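PDB 4ZQU: CdiI toxin from Salmonella enterica subsp. enterica serovar Rubislaw str. ATCC 10717, which is an immunity protein that neutralises its cognate CdiA toxin and so protects the bacterium from contact-dependent growth inhibition. Local coordinates for residues I4-W9 and S61-P66; Y27-L32 and D83-R88. All coordinates share one frame; numbering follows the deposited sequence.

Interaction 1 of 2, residues I4-W9 and S61-P66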
ATOM      1  N   ILE B   4      -8.451  -5.834  14.986  1.00 59.86           N
ATOM      2  CA  ILE B   4      -7.066  -5.380  14.891  1.00 50.91           C
ATOM      3  C   ILE B   4      -6.334  -5.549  16.217  1.00 46.48           C
ATOM      4  O   ILE B   4      -6.829  -5.136  17.265  1.00 46.79           O
ATOM      5  CB  ILE B   4      -6.980  -3.902  14.462  1.00 47.71           C
ATOM      6  CG1 ILE B   4      -7.573  -3.710  13.063  1.00 45.60           C
ATOM      7  CG2 ILE B   4      -5.537  -3.422  14.486  1.00 45.40           C
ATOM      8  CD1 ILE B   4      -6.769  -4.360  11.964  1.00 42.31           C
ATOM      9  N   VAL B   5      -5.157  -6.164  16.166  1.00 42.00           N
ATOM     10  CA  VAL B   5      -4.309  -6.296  17.345  1.00 37.97           C
ATOM     11  C   VAL B   5      -3.011  -5.531  17.135  1.00 34.68           C
ATOM     12  O   VAL B   5      -2.664  -5.188  16.007  1.00 33.61           O
ATOM     13  CB  VAL B   5      -3.987  -7.768  17.662  1.00 35.06           C
ATOM     14  CG1 VAL B   5      -5.269  -8.546  17.911  1.00 36.79           C
ATOM     15  CG2 VAL B   5      -3.189  -8.389  16.532  1.00 32.05           C
ATOM     16  N   LYS B   6      -2.298  -5.262  18.222  1.00 33.63           N
ATOM     17  CA  LYS B   6      -1.044  -4.525  18.139  1.00 31.88           C
ATOM     18  C   LYS B   6      -0.012  -5.309  17.339  1.00 31.26           C
ATOM     19  O   LYS B   6       0.196  -6.500  17.570  1.00 32.96           O
ATOM     20  CB  LYS B   6      -0.500  -4.207  19.533  1.00 33.88           C
ATOM     21  CG  LYS B   6       0.773  -3.377  19.503  1.00 35.17           C
ATOM     22  CD  LYS B   6       1.221  -2.982  20.896  1.00 38.07           C
ATOM     23  CE  LYS B   6       2.424  -2.056  20.842  1.00 38.69           C
ATOM     24  NZ  LYS B   6       2.806  -1.592  22.201  1.00 41.34           N
ATOM     25  N   SER B   7       0.626  -4.631  16.390  1.00 32.08           N
ATOM     26  CA  SER B   7       1.626  -5.257  15.536  1.00 31.65           C
ATOM     27  C   SER B   7       2.849  -4.365  15.373  1.00 31.23           C
ATOM     28  O   SER B   7       2.824  -3.184  15.719  1.00 30.43           O
ATOM     29  CB  SER B   7       1.041  -5.579  14.158  1.00 30.95           C
ATOM     30  OG  SER B   7      -0.157  -6.328  14.262  1.00 32.34           O
ATOM     31  N   ALA B   8       3.917  -4.950  14.843  1.00 31.33           N
ATOM     32  CA  ALA B   8       5.128  -4.215  14.510  1.00 28.14           C
ATOM     33  C   ALA B   8       5.558  -4.581  13.096  1.00 26.69           C
ATOM     34  O   ALA B   8       5.402  -5.727  12.670  1.00 26.78           O
ATOM     35  CB  ALA B   8       6.233  -4.517  15.508  1.00 28.20           C
ATOM     36  N   TRP B   9       6.091  -3.611  12.366  1.00 27.54           N
ATOM     37  CA  TRP B   9       6.420  -3.831  10.965  1.00 25.84           C
ATOM     38  C   TRP B   9       7.853  -3.450  10.618  1.00 24.83           C
ATOM     39  O   TRP B   9       8.546  -2.780  11.382  1.00 24.25           O
ATOM     40  CB  TRP B   9       5.462  -3.048  10.062  1.00 23.13           C
ATOM     41  CG  TRP B   9       4.018  -3.375  10.267  1.00 22.44           C
ATOM     42  CD1 TRP B   9       3.292  -4.320   9.608  1.00 22.97           C
ATOM     43  CD2 TRP B   9       3.117  -2.745  11.186  1.00 20.98           C
ATOM     44  NE1 TRP B   9       1.995  -4.323  10.060  1.00 24.59           N
ATOM     45  CE2 TRP B   9       1.863  -3.367  11.029  1.00 24.22           C
ATOM     46  CE3 TRP B   9       3.251  -1.721  12.126  1.00 23.86           C
ATOM     47  CZ2 TRP B   9       0.749  -2.996  11.779  1.00 24.77           C
ATOM     48  CZ3 TRP B   9       2.146  -1.356  12.869  1.00 25.60           C
ATOM     49  CH2 TRP B   9       0.910  -1.991  12.691  1.00 25.58           C
ATOM     50  N   SER B  61       9.129  -0.055  15.810  1.00 35.57           N
ATOM     51  CA  SER B  61       7.869   0.112  15.103  1.00 32.97           C
ATOM     52  C   SER B  61       6.799   0.683  16.020  1.00 30.74           C
ATOM     53  O   SER B  61       6.741   0.356  17.206  1.00 30.05           O
ATOM     54  CB  SER B  61       7.404  -1.219  14.513  1.00 34.76           C
ATOM     55  OG  SER B  61       6.208  -1.055  13.774  1.00 32.17           O
ATOM     56  N   ARG B  62       5.954   1.539  15.459  1.00 29.51           N
ATOM     57  CA  ARG B  62       4.887   2.171  16.219  1.00 28.66           C
ATOM     58  C   ARG B  62       3.510   1.671  15.802  1.00 26.05           C
ATOM     59  O   ARG B  62       3.241   1.460  14.622  1.00 24.94           O
ATOM     60  CB  ARG B  62       4.950   3.690  16.062  1.00 30.30           C
ATOM     61  CG  ARG B  62       6.136   4.338  16.742  1.00 29.61           C
ATOM     62  CD  ARG B  62       6.070   5.843  16.609  1.00 28.51           C
ATOM     63  NE  ARG B  62       6.339   6.281  15.244  1.00 29.02           N
ATOM     64  CZ  ARG B  62       5.906   7.428  14.731  1.00 30.45           C
ATOM     65  NH1 ARG B  62       5.170   8.250  15.468  1.00 29.15           N
ATOM     66  NH2 ARG B  62       6.203   7.751  13.479  1.00 31.39           N
ATOM     67  N   PHE B  63       2.647   1.479  16.794  1.00 28.54           N
ATOM     68  CA  PHE B  63       1.255   1.121  16.572  1.00 29.18           C
ATOM     69  C   PHE B  63       0.428   2.401  16.621  1.00 29.20           C
ATOM     70  O   PHE B  63       0.018   2.845  17.691  1.00 31.10           O
ATOM     71  CB  PHE B  63       0.794   0.110  17.621  1.00 28.30           C
ATOM     72  CG  PHE B  63      -0.555  -0.476  17.352  1.00 27.62           C
ATOM     73  CD1 PHE B  63      -0.837  -1.064  16.133  1.00 28.22           C
ATOM     74  CD2 PHE B  63      -1.535  -0.462  18.329  1.00 29.38           C
ATOM     75  CE1 PHE B  63      -2.079  -1.611  15.887  1.00 29.44           C
ATOM     76  CE2 PHE B  63      -2.779  -1.010  18.089  1.00 30.24           C
ATOM     77  CZ  PHE B  63      -3.052  -1.586  16.867  1.00 29.65           C
ATOM     78  N   VAL B  64       0.194   2.994  15.455  1.00 28.72           N
ATOM     79  CA  VAL B  64      -0.198   4.396  15.392  1.00 29.94           C
ATOM     80  C   VAL B  64      -1.252   4.682  14.316  1.00 30.65           C
ATOM     81  O   VAL B  64      -1.269   4.047  13.262  1.00 32.16           O
ATOM     82  CB  VAL B  64       1.067   5.274  15.162  1.00 25.90           C
ATOM     83  CG1 VAL B  64       1.876   4.752  13.983  1.00 23.17           C
ATOM     84  CG2 VAL B  64       0.721   6.750  14.990  1.00 23.17           C
ATOM     85  N   LEU B  65      -2.144   5.625  14.609  1.00 30.17           N
ATOM     86  CA  LEU B  65      -3.145   6.110  13.659  1.00 27.51           C
ATOM     87  C   LEU B  65      -2.920   7.596  13.363  1.00 26.30           C
ATOM     88  O   LEU B  65      -2.207   8.265  14.107  1.00 25.39           O
ATOM     89  CB  LEU B  65      -4.553   5.876  14.210  1.00 26.32           C
ATOM     90  CG  LEU B  65      -5.098   4.465  14.007  1.00 24.14           C
ATOM     91  CD1 LEU B  65      -6.395   4.286  14.771  1.00 25.25           C
ATOM     92  CD2 LEU B  65      -5.302   4.196  12.526  1.00 21.37           C
ATOM     93  N   PRO B  66      -3.513   8.116  12.270  1.00 26.72           N
ATOM     94  CA  PRO B  66      -3.314   9.536  11.946  1.00 26.20           C
ATOM     95  C   PRO B  66      -3.775  10.480  13.054  1.00 28.73           C
ATOM     96  O   PRO B  66      -3.061  11.419  13.410  1.00 27.84           O
ATOM     97  CB  PRO B  66      -4.168   9.735  10.691  1.00 24.64           C
ATOM     98  CG  PRO B  66      -4.249   8.391  10.074  1.00 24.23           C
ATOM     99  CD  PRO B  66      -4.267   7.417  11.212  1.00 24.75           C
TER
HETATM  100  O   HOH W   1       4.241  -1.412  16.517  1.00 48.57           O

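Interaction 2 of 2, residues Y27-L32 and D83-R88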
ATOM      1  N   TYR B  27      -1.024   0.711  11.549  1.00 23.41           N
ATOM      2  CA  TYR B  27      -2.188   0.161  12.220  1.00 21.65           C
ATOM      3  C   TYR B  27      -2.745  -0.948  11.350  1.00 28.88           C
ATOM      4  O   TYR B  27      -2.658  -2.127  11.685  1.00 29.17           O
ATOM      5  CB  TYR B  27      -3.226   1.256  12.446  1.00 22.27           C
ATOM      6  CG  TYR B  27      -4.396   0.875  13.321  1.00 25.96           C
ATOM      7  CD1 TYR B  27      -4.291   0.904  14.703  1.00 26.85           C
ATOM      8  CD2 TYR B  27      -5.618   0.518  12.765  1.00 27.35           C
ATOM      9  CE1 TYR B  27      -5.364   0.575  15.508  1.00 28.63           C
ATOM     10  CE2 TYR B  27      -6.697   0.183  13.562  1.00 27.38           C
ATOM     11  CZ  TYR B  27      -6.565   0.214  14.932  1.00 29.61           C
ATOM     12  OH  TYR B  27      -7.636  -0.117  15.731  1.00 32.59           O
ATOM     13  N   ARG B  28      -3.318  -0.553  10.219  1.00 31.44           N
ATOM     14  CA  ARG B  28      -3.668  -1.496   9.171  1.00 31.82           C
ATOM     15  C   ARG B  28      -2.579  -1.447   8.107  1.00 32.66           C
ATOM     16  O   ARG B  28      -1.825  -2.406   7.934  1.00 34.17           O
ATOM     17  CB  ARG B  28      -5.044  -1.181   8.583  1.00 31.42           C
ATOM     18  CG  ARG B  28      -6.186  -1.516   9.529  1.00 33.11           C
ATOM     19  CD  ARG B  28      -7.540  -1.407   8.853  1.00 34.50           C
ATOM     20  NE  ARG B  28      -8.613  -1.944   9.688  1.00 34.87           N
ATOM     21  CZ  ARG B  28      -9.115  -3.171   9.574  1.00 33.23           C
ATOM     22  NH1 ARG B  28      -8.651  -4.002   8.651  1.00 31.48           N
ATOM     23  NH2 ARG B  28     -10.090  -3.568  10.382  1.00 34.68           N
ATOM     24  N   SER B  29      -2.485  -0.320   7.410  1.00 30.25           N
ATOM     25  CA  SER B  29      -1.350  -0.074   6.531  1.00 27.59           C
ATOM     26  C   SER B  29      -0.105   0.179   7.375  1.00 27.30           C
ATOM     27  O   SER B  29      -0.203   0.581   8.535  1.00 27.42           O
ATOM     28  CB  SER B  29      -1.617   1.118   5.609  1.00 27.09           C
ATOM     29  OG  SER B  29      -1.748   2.320   6.350  1.00 26.44           O
ATOM     30  N   ASN B  30       1.063  -0.067   6.797  1.00 27.30           N
ATOM     31  CA  ASN B  30       2.320   0.249   7.463  1.00 28.50           C
ATOM     32  C   ASN B  30       3.276   0.917   6.487  1.00 28.85           C
ATOM     33  O   ASN B  30       3.318   0.566   5.308  1.00 29.34           O
ATOM     34  CB  ASN B  30       2.946  -1.008   8.065  1.00 29.28           C
ATOM     35  CG  ASN B  30       3.212  -2.082   7.031  1.00 29.44           C
ATOM     36  OD1 ASN B  30       4.328  -2.214   6.529  1.00 31.24           O
ATOM     37  ND2 ASN B  30       2.184  -2.858   6.706  1.00 27.36           N
ATOM     38  N   GLN B  31       4.039   1.888   6.972  1.00 29.03           N
ATOM     39  CA  GLN B  31       4.869   2.688   6.084  1.00 28.34           C
ATOM     40  C   GLN B  31       6.166   3.149   6.734  1.00 29.50           C
ATOM     41  O   GLN B  31       6.301   3.131   7.958  1.00 31.54           O
ATOM     42  CB  GLN B  31       4.084   3.901   5.596  1.00 29.20           C
ATOM     43  CG  GLN B  31       3.631   4.832   6.704  1.00 29.74           C
ATOM     44  CD  GLN B  31       2.698   5.908   6.198  1.00 30.46           C
ATOM     45  OE1 GLN B  31       3.134   6.981   5.785  1.00 29.62           O
ATOM     46  NE2 GLN B  31       1.400   5.621   6.219  1.00 31.41           N
ATOM     47  N   LEU B  32       7.109   3.568   5.892  1.00 27.22           N
ATOM     48  CA  LEU B  32       8.409   4.062   6.333  1.00 26.50           C
ATOM     49  C   LEU B  32       8.278   5.074   7.464  1.00 26.06           C
ATOM     50  O   LEU B  32       7.689   6.143   7.295  1.00 29.15           O
ATOM     51  CB  LEU B  32       9.161   4.684   5.156  1.00 25.62           C
ATOM     52  CG  LEU B  32      10.587   5.162   5.426  1.00 25.32           C
ATOM     53  CD1 LEU B  32      11.472   3.988   5.813  1.00 27.48           C
ATOM     54  CD2 LEU B  32      11.144   5.888   4.211  1.00 24.82           C
ATOM     55  N   ASP B  83       1.719  13.584  11.027  1.00 31.81           N
ATOM     56  CA  ASP B  83       2.780  13.834  10.054  1.00 32.99           C
ATOM     57  C   ASP B  83       3.301  12.559   9.395  1.00 32.97           C
ATOM     58  O   ASP B  83       3.805  12.596   8.268  1.00 34.68           O
ATOM     59  CB  ASP B  83       3.940  14.576  10.716  1.00 35.33           C
ATOM     60  CG  ASP B  83       3.597  16.010  11.050  1.00 41.52           C
ATOM     61  OD1 ASP B  83       2.775  16.617  10.330  1.00 42.26           O
ATOM     62  OD2 ASP B  83       4.146  16.531  12.040  1.00 46.13           O
ATOM     63  N   LEU B  84       3.215  11.443  10.111  1.00 29.65           N
ATOM     64  CA  LEU B  84       3.586  10.154   9.547  1.00 27.82           C
ATOM     65  C   LEU B  84       2.698   9.837   8.350  1.00 27.37           C
ATOM     66  O   LEU B  84       3.183   9.482   7.272  1.00 25.62           O
ATOM     67  CB  LEU B  84       3.476   9.050  10.599  1.00 26.27           C
ATOM     68  CG  LEU B  84       3.739   7.621  10.112  1.00 24.99           C
ATOM     69  CD1 LEU B  84       5.203   7.430   9.755  1.00 23.87           C
ATOM     70  CD2 LEU B  84       3.292   6.589  11.138  1.00 23.06           C
ATOM     71  N   TYR B  85       1.394   9.996   8.549  1.00 28.03           N
ATOM     72  CA  TYR B  85       0.395   9.631   7.552  1.00 26.68           C
ATOM     73  C   TYR B  85       0.181  10.689   6.467  1.00 27.89           C
ATOM     74  O   TYR B  85      -0.450  10.405   5.447  1.00 26.61           O
ATOM     75  CB  TYR B  85      -0.936   9.335   8.244  1.00 24.97           C
ATOM     76  CG  TYR B  85      -0.990   7.977   8.907  1.00 26.53           C
ATOM     77  CD1 TYR B  85      -0.670   7.819  10.251  1.00 26.91           C
ATOM     78  CD2 TYR B  85      -1.365   6.850   8.188  1.00 25.74           C
ATOM     79  CE1 TYR B  85      -0.722   6.575  10.857  1.00 25.73           C
ATOM     80  CE2 TYR B  85      -1.418   5.605   8.784  1.00 26.81           C
ATOM     81  CZ  TYR B  85      -1.098   5.472  10.119  1.00 25.70           C
ATOM     82  OH  TYR B  85      -1.154   4.232  10.711  1.00 25.35           O
ATOM     83  N   ASP B  86       0.702  11.897   6.684  1.00 27.94           N
ATOM     84  CA  ASP B  86       0.545  12.992   5.723  1.00 27.40           C
ATOM     85  C   ASP B  86       1.148  12.640   4.364  1.00 28.60           C
ATOM     86  O   ASP B  86       2.310  12.249   4.278  1.00 30.66           O
ATOM     87  CB  ASP B  86       1.178  14.277   6.258  1.00 26.59           C
ATOM     88  CG  ASP B  86       1.097  15.422   5.263  1.00 27.93           C
ATOM     89  OD1 ASP B  86       0.026  16.056   5.165  1.00 28.18           O
ATOM     90  OD2 ASP B  86       2.101  15.683   4.571  1.00 30.05           O
ATOM     91  N   SER B  87       0.353  12.795   3.308  1.00 30.26           N
ATOM     92  CA  SER B  87       0.719  12.315   1.976  1.00 32.93           C
ATOM     93  C   SER B  87       1.924  13.032   1.379  1.00 35.12           C
ATOM     94  O   SER B  87       2.689  12.440   0.617  1.00 37.56           O
ATOM     95  CB  SER B  87      -0.470  12.446   1.020  1.00 36.25           C
ATOM     96  OG  SER B  87      -0.871  13.799   0.881  1.00 42.13           O
ATOM     97  N   ARG B  88       2.088  14.306   1.717  1.00 35.76           N
ATOM     98  CA  ARG B  88       3.219  15.070   1.218  1.00 36.12           C
ATOM     99  C   ARG B  88       4.498  14.661   1.937  1.00 34.35           C
ATOM    100  O   ARG B  88       5.509  14.378   1.298  1.00 33.96           O
ATOM    101  CB  ARG B  88       2.964  16.569   1.368  1.00 40.99           C
ATOM    102  CG  ARG B  88       2.211  17.158   0.193  1.00 47.68           C
ATOM    103  CD  ARG B  88       2.237  18.683   0.179  1.00 53.77           C
ATOM    104  NE  ARG B  88       1.240  19.280  -0.717  1.00 58.06           N
ATOM    105  CZ  ARG B  88      -0.069  19.025  -0.708  1.00 60.05           C
ATOM    106  NH1 ARG B  88      -0.606  18.216   0.196  1.00 58.46           N
ATOM    107  NH2 ARG B  88      -0.856  19.624  -1.590  1.00 63.16           N
TER
HETATM  108  O   HOH W   2      -3.036   2.062   9.181  1.00 31.28           O

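Interaction 1 of 2, residues I4-W9 and S61-P66
The ring of Phe63 lies with one face against the backbone of Lys6, whose CA stands 3.7 Å from the ring centroid and only 8° off the normal, a CH-pi contact. At the edge of the same ring, near its plane, sit Ile4 CG2, 3.9 Å from Phe63 CZ, and Trp9 CH2, 4.0 Å from Phe63 CD1. The indole of Trp9 takes Ser7 CB on one face, toward the rim, and meets the carbonyl oxygen of Arg62 at its edge. Phe63 reaches this place because CG stands anti to its backbone N (chi1 -171°), which sends the ring across to residues 4-7. These residues lead into strand 8-14, a member of the large antiparallel sheet, while residues 61-63 connect helix 47-59 to the short strand 64-65. In strand 8-14 the amide of Trp9 is bound by a side chain: Trp9 N donates to Ser61 OG over 2.9 Å in a nearly straight bond (167°). That hydroxyl also bonds Tyr24 O on strand 19-26. Nearby, Ala8 CB packs on Ser61 CB at 3.6 Å. Beyond the segments, Phe63 meets His75 edge-to-face, while Arg62 forms salt bridges with Asp81 and Asp33.

Interaction 2 of 2, residues Y27-L32 and D83-R88
Tyr85 lies along residues 27-31 and touches them from the ring to the hydroxyl. Its CB leaves the last turn of helix 82-85, and CG stands anti to the carbonyl carbon (chi1 -78°), which carries the ring toward the start of strand 30-41. CD2 and CE2 come first to the side-chain amide of Gln31, whose plane is turned 69° from the ring. CE2 also has Ser29 OG 4.1 Å off, at the ring edge and near its plane. At the tip, OH lies 4.0 Å from Tyr27 CB and accepts a hydrogen bond from a water 3.3 Å away. The same water accepts from Arg28 N at 2.8 Å and lies 3.1 Å from Ser29 OG, so it ties the phenol to the turn before the strand. The hydroxyl also bonds Val64 O. One residue back, Leu84 CD1 packs 3.7 Å from Leu32 O, while the carbonyl of Leu84 faces the Gln31 amide and is also bonded by Arg93. Residues 28-31 belong to the toxin interface: Asn30 and Gln31 pair antiparallel with a strand of the CdiA-CT toxin chain, the beta-augmentation by which the immunity protein's sheet runs on into the toxin, and Ser29 OG bonds Arg29 of that chain. The clear links between these segments are therefore packing and the shared water, to which Leu84 O and the Gln31 amide may add a direct bond, depending on how the amide is turned; Ser29 and Tyr85 have their strongest polar partners beyond the contact.

Interactions 1 and 2 lie on the same side of the chain's centre, their own centres about 11 Å apart, and their segments alternate along the chain: 4-9, 27-32, 61-66, 83-88. Both reach the large antiparallel sheet, interaction 1 through strand 8-14 and interaction 2 through strand 30-41, with strand 19-26 between those two. They also touch directly. The rings of Phe63 and Tyr27 stack, with Phe63 CZ 3.4 Å from Tyr27 CE1, Trp9 CG packs against Asn30 CB, and Leu65 C lies 3.5 Å from Tyr85 CE1. The chain leading into the sheet, strand 64-65 and helix 82-85 thus meet around residues 27-30, next to the sheet edge that the toxin's strand extends.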